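Local coordinates for protein TIR domain-containing adapter molecule 1 (Homo sapiens, PDB 4BSX) that probably acts as a Toll-like receptor signalling adaptor that induces interferon-beta, here represented by its helical N-terminal domain, at residues L27-K32 / A107-C112; D94-V99 / Q122-T127. The protein carries 2 engineered substitutions. All blocks are in the same frame, centred on the assembly; numbering follows the deposited sequence.

Contact 1: residues L27-K32 / A107-C112; sequences LYLKHK and AEEKLC
Lys32 and Glu109 approach from opposite directions and join in a salt bridge, with NZ of Lys32 2.8 Å from OE2 of Glu109. The ammonium group takes the syn lone pair of that oxygen, the side on which OE1 lies. Lysine suits the place because its reach is long: CG stands anti to the backbone N (chi1 -179°) and the chain stays extended to its end, carrying the charge off helix 23-33. Glu109 bends at chi2 (-58°), laying its CG beside Leu29 while the carboxylate turns to the lysine. Lys32 NZ gives a second hydrogen bond, to Tyr28 OH one turn back along the helix, at 2.7 Å, which ties the phenol to the ion pair. The carboxylate meets this ring at its edge, in plane, with OE1 of Glu109 3.4 Å from CE2 of Tyr28; the two flat groups are turned 71° apart. Glu109 sits where helix 96-108 ends in a Schellman motif, Lys110 having the positive phi, and the chain then turns so that Leu111 also faces helix 23-33. Were Lys32 replaced by an alanine, the Glu109 carboxylate would probably lose this countercharge and the Tyr28 hydroxyl this donor. Next to the ion pair, CD2 of Leu29 lies 3.8 Å from CG of Glu109, and CD1 of Leu29 meets CD1 of Leu111 tip to tip at 3.5 Å. Leu29 also packs on Val50 of helix 43-53.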
ATOM      1  N   LEU A  27       8.529 -11.378   9.244  1.00  9.26           N
ATOM      2  CA  LEU A  27       7.887 -11.896  10.443  1.00  9.68           C
ATOM      3  C   LEU A  27       7.557 -10.767  11.448  1.00  7.96           C
ATOM      4  O   LEU A  27       6.438 -10.687  11.932  1.00  7.73           O
ATOM      5  CB  LEU A  27       8.748 -12.996  11.097  1.00 12.49           C
ATOM      6  CG  LEU A  27       8.708 -14.321  10.301  1.00 10.49           C
ATOM      7  CD1 LEU A  27       9.799 -15.282  10.679  1.00 13.65           C
ATOM      8  CD2 LEU A  27       7.314 -15.000  10.424  1.00  9.94           C
ATOM      9  N   TYR A  28       8.515  -9.888  11.699  1.00  7.51           N
ATOM     10  CA  TYR A  28       8.300  -8.687  12.490  1.00 10.91           C
ATOM     11  C   TYR A  28       7.113  -7.878  11.978  1.00 11.40           C
ATOM     12  O   TYR A  28       6.221  -7.566  12.749  1.00  7.04           O
ATOM     13  CB  TYR A  28       9.550  -7.813  12.478  1.00 18.60           C
ATOM     14  CG  TYR A  28       9.336  -6.470  13.142  1.00 13.75           C
ATOM     15  CD1 TYR A  28       9.059  -6.381  14.525  1.00 16.87           C
ATOM     16  CD2 TYR A  28       9.383  -5.277  12.398  1.00 20.59           C
ATOM     17  CE1 TYR A  28       8.844  -5.121  15.156  1.00  9.30           C
ATOM     18  CE2 TYR A  28       9.166  -4.002  13.025  1.00 10.79           C
ATOM     19  CZ  TYR A  28       8.907  -3.951  14.382  1.00 18.60           C
ATOM     20  OH  TYR A  28       8.715  -2.722  14.955  1.00 25.72           O
ATOM     21  N   LEU A  29       7.064  -7.580  10.667  1.00 14.50           N
ATOM     22  CA  LEU A  29       5.932  -6.823  10.103  1.00  7.36           C
ATOM     23  C   LEU A  29       4.599  -7.574  10.179  1.00 10.86           C
ATOM     24  O   LEU A  29       3.553  -6.989  10.521  1.00  9.43           O
ATOM     25  CB  LEU A  29       6.232  -6.369   8.690  1.00  6.32           C
ATOM     26  CG  LEU A  29       7.399  -5.373   8.711  1.00 10.87           C
ATOM     27  CD1 LEU A  29       7.873  -4.949   7.314  1.00 18.83           C
ATOM     28  CD2 LEU A  29       7.012  -4.118   9.487  1.00 12.69           C
ATOM     29  N   LYS A  30       4.629  -8.864   9.901  1.00  7.60           N
ATOM     30  CA  LYS A  30       3.423  -9.678  10.017  1.00  7.51           C
ATOM     31  C   LYS A  30       2.849  -9.594  11.460  1.00 12.90           C
ATOM     32  O   LYS A  30       1.633  -9.469  11.659  1.00 11.13           O
ATOM     33  CB  LYS A  30       3.746 -11.144   9.642  1.00 11.25           C
ATOM     34  CG  LYS A  30       2.721 -12.161  10.144  1.00 11.17           C
ATOM     35  CD  LYS A  30       3.168 -13.640   9.977  1.00  8.67           C
ATOM     36  CE  LYS A  30       2.056 -14.587  10.501  1.00 13.02           C
ATOM     37  NZ  LYS A  30       2.348 -16.023  10.298  1.00 15.28           N
ATOM     38  N   HIS A  31       3.717  -9.704  12.464  1.00  8.82           N
ATOM     39  CA  HIS A  31       3.246  -9.816  13.824  1.00  7.85           C
ATOM     40  C   HIS A  31       2.720  -8.438  14.273  1.00 13.59           C
ATOM     41  O   HIS A  31       1.693  -8.339  14.954  1.00 14.47           O
ATOM     42  CB  HIS A  31       4.401 -10.268  14.739  1.00  8.57           C
ATOM     43  CG  HIS A  31       4.925 -11.653  14.459  1.00 10.28           C
ATOM     44  ND1 HIS A  31       4.112 -12.734  14.208  1.00 10.94           N
ATOM     45  CD2 HIS A  31       6.195 -12.112  14.410  1.00  7.16           C
ATOM     46  CE1 HIS A  31       4.863 -13.809  14.015  1.00  9.33           C
ATOM     47  NE2 HIS A  31       6.123 -13.452  14.119  1.00 14.98           N
ATOM     48  N   LYS A  32       3.459  -7.401  13.878  1.00  6.27           N
ATOM     49  CA  LYS A  32       3.191  -5.999  14.213  1.00 16.07           C
ATOM     50  C   LYS A  32       2.024  -5.354  13.456  1.00 14.12           C
ATOM     51  O   LYS A  32       1.257  -4.606  14.028  1.00  9.07           O
ATOM     52  CB  LYS A  32       4.441  -5.172  13.913  1.00 14.44           C
ATOM     53  CG  LYS A  32       4.323  -3.724  14.232  1.00 18.29           C
ATOM     54  CD  LYS A  32       5.671  -3.054  14.018  1.00 19.75           C
ATOM     55  CE  LYS A  32       5.602  -1.561  14.267  1.00 16.49           C
ATOM     56  NZ  LYS A  32       6.916  -0.870  14.219  1.00 30.48           N
ATOM     57  N   ALA A 107       9.003   3.550   4.836  1.00 20.54           N
ATOM     58  CA  ALA A 107      10.035   4.489   5.290  1.00 17.47           C
ATOM     59  C   ALA A 107      10.123   4.616   6.811  1.00 17.47           C
ATOM     60  O   ALA A 107      11.212   4.820   7.354  1.00 17.34           O
ATOM     61  CB  ALA A 107       9.806   5.850   4.691  1.00 19.36           C
ATOM     62  N   GLU A 108       8.982   4.505   7.489  1.00 17.33           N
ATOM     63  CA  GLU A 108       8.925   4.531   8.954  1.00 23.71           C
ATOM     64  C   GLU A 108       9.577   3.281   9.560  1.00 18.51           C
ATOM     65  O   GLU A 108      10.098   3.316  10.647  1.00 22.23           O
ATOM     66  CB  GLU A 108       7.470   4.614   9.436  1.00 22.54           C
ATOM     67  CG  GLU A 108       6.786   5.949   9.154  1.00 29.24           C
ATOM     68  CD  GLU A 108       7.097   6.967  10.220  1.00 38.81           C
ATOM     69  OE1 GLU A 108       6.543   6.818  11.338  1.00 40.88           O
ATOM     70  OE2 GLU A 108       7.911   7.895   9.952  1.00 32.70           O
ATOM     71  N   GLU A 109       9.517   2.169   8.855  1.00 17.28           N
ATOM     72  CA  GLU A 109      10.157   0.958   9.305  1.00 18.60           C
ATOM     73  C   GLU A 109      11.599   0.975   8.864  1.00 18.08           C
ATOM     74  O   GLU A 109      12.342   0.029   9.108  1.00 16.45           O
ATOM     75  CB  GLU A 109       9.447  -0.276   8.738  1.00 15.91           C
ATOM     76  CG  GLU A 109       8.034  -0.499   9.347  1.00 20.99           C
ATOM     77  CD  GLU A 109       8.047  -0.660  10.866  1.00 15.88           C
ATOM     78  OE1 GLU A 109       9.107  -0.965  11.455  1.00 29.76           O
ATOM     79  OE2 GLU A 109       7.007  -0.462  11.500  1.00 26.68           O
ATOM     80  N   LYS A 110      11.983   2.049   8.179  1.00 18.38           N
ATOM     81  CA  LYS A 110      13.340   2.196   7.665  1.00 14.24           C
ATOM     82  C   LYS A 110      13.698   1.131   6.653  1.00 18.64           C
ATOM     83  O   LYS A 110      14.872   0.796   6.519  1.00 24.61           O
ATOM     84  CB  LYS A 110      14.333   2.197   8.836  1.00 20.72           C
ATOM     85  CG  LYS A 110      14.077   3.330   9.805  1.00 19.02           C
ATOM     86  CD  LYS A 110      14.742   3.139  11.152  1.00 33.81           C
ATOM     87  CE  LYS A 110      14.579   4.386  12.031  1.00 43.38           C
ATOM     88  NZ  LYS A 110      13.135   4.767  12.253  1.00 53.04           N
ATOM     89  N   LEU A 111      12.705   0.632   5.906  1.00 15.02           N
ATOM     90  CA  LEU A 111      12.963  -0.334   4.846  1.00 14.23           C
ATOM     91  C   LEU A 111      13.248   0.327   3.509  1.00 17.76           C
ATOM     92  O   LEU A 111      13.604  -0.364   2.533  1.00 22.90           O
ATOM     93  CB  LEU A 111      11.786  -1.289   4.697  1.00 20.59           C
ATOM     94  CG  LEU A 111      11.360  -2.053   5.948  1.00 21.24           C
ATOM     95  CD1 LEU A 111      10.371  -3.139   5.581  1.00 17.25           C
ATOM     96  CD2 LEU A 111      12.550  -2.656   6.689  1.00 21.29           C
ATOM     97  N   CYS A 112      13.055   1.647   3.465  1.00 16.66           N
ATOM     98  CA  CYS A 112      13.361   2.480   2.289  1.00 25.04           C
ATOM     99  C   CYS A 112      13.532   3.963   2.680  1.00 18.46           C
ATOM    100  O   CYS A 112      13.091   4.391   3.733  1.00 23.41           O
ATOM    101  CB  CYS A 112      12.263   2.359   1.235  1.00 21.63           C
ATOM    102  SG  CYS A 112      10.857   3.394   1.597  1.00 22.81           S
TER

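Contact 2: residues D94-V99 / Q122-T127; sequences DVSWAV and QEAVRT
With chi1 at 67°, Ser96 OG sits between its own backbone N and carbonyl carbon and points at helix 114-130, touching CA of Ala124 at 3.3 Å. Thr127, at chi1 -65°, sends its two branches different ways: OG1 turns back to the carbonyl O of Glu123 at 2.9 Å, whereas CG2, anti to the backbone N, faces the carboxylate of Asp94. The Glu123 oxygen thus accepts twice, from the N and the OG1 of Thr127, which arrive from opposite faces of its plane. Threonine therefore keeps its hydroxyl within the helix and offers a methyl across the contact. Asp94 OD1 receives weak bonds from both N and OG of Ser96, while OD2 forms a salt bridge with Arg131. Small residues allow the close approach: the CA atoms of Ser96 and Ala124 are only 4.7 Å apart, and CB of Ala124 is 4.1 Å from N of Trp97. The Trp97 indole turns off toward helix 136-147, where NE1 bonds to Glu142. No hydrogen bond crosses between the segments; the start of helix 96-108, with Asp94 just ahead of it, packs on helix 114-130 mainly through small side chains, consistent with the all-helical, TPR-like architecture of the TRIF N-terminal domain.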
ATOM      1  N   ASP A  94      -6.623   3.576  -9.932  1.00 11.40           N
ATOM      2  CA  ASP A  94      -5.527   4.453  -9.562  1.00 15.98           C
ATOM      3  C   ASP A  94      -4.992   3.965  -8.216  1.00 15.56           C
ATOM      4  O   ASP A  94      -5.754   3.852  -7.269  1.00 15.43           O
ATOM      5  CB  ASP A  94      -6.095   5.859  -9.379  1.00 25.60           C
ATOM      6  CG  ASP A  94      -5.065   6.848  -8.936  1.00 27.48           C
ATOM      7  OD1 ASP A  94      -3.863   6.629  -9.233  1.00 21.92           O
ATOM      8  OD2 ASP A  94      -5.479   7.849  -8.307  1.00 24.83           O
ATOM      9  N   VAL A  95      -3.698   3.643  -8.150  1.00 19.28           N
ATOM     10  CA  VAL A  95      -3.104   3.094  -6.933  1.00 14.96           C
ATOM     11  C   VAL A  95      -2.202   4.113  -6.215  1.00 12.90           C
ATOM     12  O   VAL A  95      -1.552   3.784  -5.239  1.00  9.91           O
ATOM     13  CB  VAL A  95      -2.304   1.762  -7.211  1.00  8.47           C
ATOM     14  CG1 VAL A  95      -3.189   0.742  -7.912  1.00  8.67           C
ATOM     15  CG2 VAL A  95      -0.960   2.031  -7.953  1.00  7.35           C
ATOM     16  N   SER A  96      -2.158   5.354  -6.677  1.00 13.75           N
ATOM     17  CA  SER A  96      -1.071   6.243  -6.272  1.00  9.58           C
ATOM     18  C   SER A  96      -1.142   6.619  -4.776  1.00 15.03           C
ATOM     19  O   SER A  96      -0.104   6.766  -4.114  1.00  8.96           O
ATOM     20  CB  SER A  96      -1.070   7.487  -7.159  1.00 14.03           C
ATOM     21  OG  SER A  96      -2.237   8.269  -6.919  1.00 20.80           O
ATOM     22  N   TRP A  97      -2.359   6.709  -4.239  1.00 11.02           N
ATOM     23  CA  TRP A  97      -2.583   7.158  -2.867  1.00 14.16           C
ATOM     24  C   TRP A  97      -2.237   5.993  -1.936  1.00 14.06           C
ATOM     25  O   TRP A  97      -1.535   6.139  -0.951  1.00  8.73           O
ATOM     26  CB  TRP A  97      -4.042   7.614  -2.669  1.00  8.96           C
ATOM     27  CG  TRP A  97      -4.296   8.426  -1.394  1.00 14.17           C
ATOM     28  CD1 TRP A  97      -3.494   8.508  -0.292  1.00 15.99           C
ATOM     29  CD2 TRP A  97      -5.425   9.275  -1.127  1.00 17.10           C
ATOM     30  NE1 TRP A  97      -4.054   9.351   0.648  1.00 14.72           N
ATOM     31  CE2 TRP A  97      -5.241   9.831   0.160  1.00 18.51           C
ATOM     32  CE3 TRP A  97      -6.575   9.619  -1.851  1.00 16.67           C
ATOM     33  CZ2 TRP A  97      -6.170  10.710   0.742  1.00 20.88           C
ATOM     34  CZ3 TRP A  97      -7.503  10.473  -1.269  1.00  9.33           C
ATOM     35  CH2 TRP A  97      -7.289  11.021   0.008  1.00 18.34           C
ATOM     36  N   ALA A  98      -2.770   4.833  -2.274  1.00 13.61           N
ATOM     37  CA  ALA A  98      -2.438   3.602  -1.605  1.00 12.69           C
ATOM     38  C   ALA A  98      -0.930   3.404  -1.601  1.00 12.17           C
ATOM     39  O   ALA A  98      -0.323   3.084  -0.583  1.00 11.55           O
ATOM     40  CB  ALA A  98      -3.118   2.449  -2.319  1.00 11.79           C
ATOM     41  N   VAL A  99      -0.309   3.602  -2.753  1.00 18.03           N
ATOM     42  CA  VAL A  99       1.138   3.447  -2.843  1.00 14.00           C
ATOM     43  C   VAL A  99       1.856   4.449  -1.915  1.00  9.86           C
ATOM     44  O   VAL A  99       2.747   4.046  -1.163  1.00 10.99           O
ATOM     45  CB  VAL A  99       1.633   3.466  -4.311  1.00 10.63           C
ATOM     46  CG1 VAL A  99       3.151   3.676  -4.398  1.00 14.58           C
ATOM     47  CG2 VAL A  99       1.241   2.160  -5.020  1.00 11.87           C
ATOM     48  N   GLN A 122       3.770  13.015  -3.942  1.00 13.35           N
ATOM     49  CA  GLN A 122       3.703  13.928  -5.049  1.00 19.35           C
ATOM     50  C   GLN A 122       2.920  13.319  -6.198  1.00 20.90           C
ATOM     51  O   GLN A 122       1.938  13.900  -6.630  1.00 28.21           O
ATOM     52  CB  GLN A 122       5.114  14.291  -5.507  1.00 22.56           C
ATOM     53  CG  GLN A 122       5.871  15.113  -4.506  1.00 25.02           C
ATOM     54  CD  GLN A 122       7.241  15.466  -5.003  1.00 41.32           C
ATOM     55  OE1 GLN A 122       7.973  14.602  -5.502  1.00 42.35           O
ATOM     56  NE2 GLN A 122       7.596  16.739  -4.904  1.00 42.65           N
ATOM     57  N   GLU A 123       3.352  12.162  -6.694  1.00 11.69           N
ATOM     58  CA  GLU A 123       2.670  11.511  -7.794  1.00 24.20           C
ATOM     59  C   GLU A 123       1.199  11.353  -7.481  1.00 15.83           C
ATOM     60  O   GLU A 123       0.365  11.445  -8.368  1.00 12.85           O
ATOM     61  CB  GLU A 123       3.312  10.135  -8.133  1.00 17.34           C
ATOM     62  CG  GLU A 123       4.710  10.293  -8.721  1.00 42.98           C
ATOM     63  CD  GLU A 123       5.452   8.972  -8.915  1.00 57.19           C
ATOM     64  OE1 GLU A 123       4.840   7.907  -8.679  1.00 67.12           O
ATOM     65  OE2 GLU A 123       6.649   8.996  -9.305  1.00 54.73           O
ATOM     66  N   ALA A 124       0.869  11.084  -6.232  1.00 17.01           N
ATOM     67  CA  ALA A 124      -0.535  10.914  -5.882  1.00 17.33           C
ATOM     68  C   ALA A 124      -1.211  12.250  -6.071  1.00 13.52           C
ATOM     69  O   ALA A 124      -2.364  12.319  -6.465  1.00 13.40           O
ATOM     70  CB  ALA A 124      -0.683  10.464  -4.437  1.00 16.43           C
ATOM     71  N   VAL A 125      -0.492  13.317  -5.733  1.00 17.89           N
ATOM     72  CA  VAL A 125      -1.103  14.645  -5.707  1.00 18.17           C
ATOM     73  C   VAL A 125      -1.337  15.038  -7.168  1.00 18.63           C
ATOM     74  O   VAL A 125      -2.426  15.469  -7.530  1.00 17.50           O
ATOM     75  CB  VAL A 125      -0.231  15.665  -4.932  1.00 19.00           C
ATOM     76  CG1 VAL A 125      -0.640  17.083  -5.252  1.00 14.40           C
ATOM     77  CG2 VAL A 125      -0.330  15.426  -3.445  1.00 22.75           C
ATOM     78  N   ARG A 126      -0.326  14.786  -8.009  1.00 23.94           N
ATOM     79  CA  ARG A 126      -0.433  14.952  -9.454  1.00 19.35           C
ATOM     80  C   ARG A 126      -1.589  14.162 -10.022  1.00 16.42           C
ATOM     81  O   ARG A 126      -2.404  14.693 -10.736  1.00 24.88           O
ATOM     82  CB  ARG A 126       0.856  14.509 -10.117  1.00 27.50           C
ATOM     83  CG  ARG A 126       1.053  15.009 -11.536  1.00 42.97           C
ATOM     84  CD  ARG A 126       2.402  14.559 -12.032  1.00 52.03           C
ATOM     85  NE  ARG A 126       3.392  14.781 -10.982  1.00 61.64           N
ATOM     86  CZ  ARG A 126       4.499  14.072 -10.832  1.00 66.26           C
ATOM     87  NH1 ARG A 126       4.772  13.095 -11.682  1.00 67.69           N
ATOM     88  NH2 ARG A 126       5.330  14.347  -9.829  1.00 56.26           N
ATOM     89  N   THR A 127      -1.678  12.891  -9.692  1.00 16.96           N
ATOM     90  CA  THR A 127      -2.779  12.074 -10.172  1.00 20.66           C
ATOM     91  C   THR A 127      -4.174  12.660  -9.803  1.00 13.20           C
ATOM     92  O   THR A 127      -4.994  12.866 -10.690  1.00 20.11           O
ATOM     93  CB  THR A 127      -2.616  10.649  -9.669  1.00 15.16           C
ATOM     94  OG1 THR A 127      -1.446  10.086 -10.248  1.00 26.54           O
ATOM     95  CG2 THR A 127      -3.789   9.803 -10.064  1.00 20.16           C
TER

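Overall arrangement
Helix 96-108 links the two contacts, entering contact 2 with its first turn and leading into contact 1 through the turn that follows its end. Their centres are 22 Å apart, on opposite sides of the chain's centre, and their nearest atoms remain about 9 Å apart, so neither touches the other. Contact 1 brings the early helix 23-33 against the turn that closes this shared helix, though 74 residues lie between the two segments. Contact 2 is more local, with 22 residues between its segments, and pairs helix 96-108 with the next one, 114-130. The first combines a salt bridge with leucine packing, whereas the second rests largely on the close approach of small side chains. Both belong to the TRIF N-terminal domain.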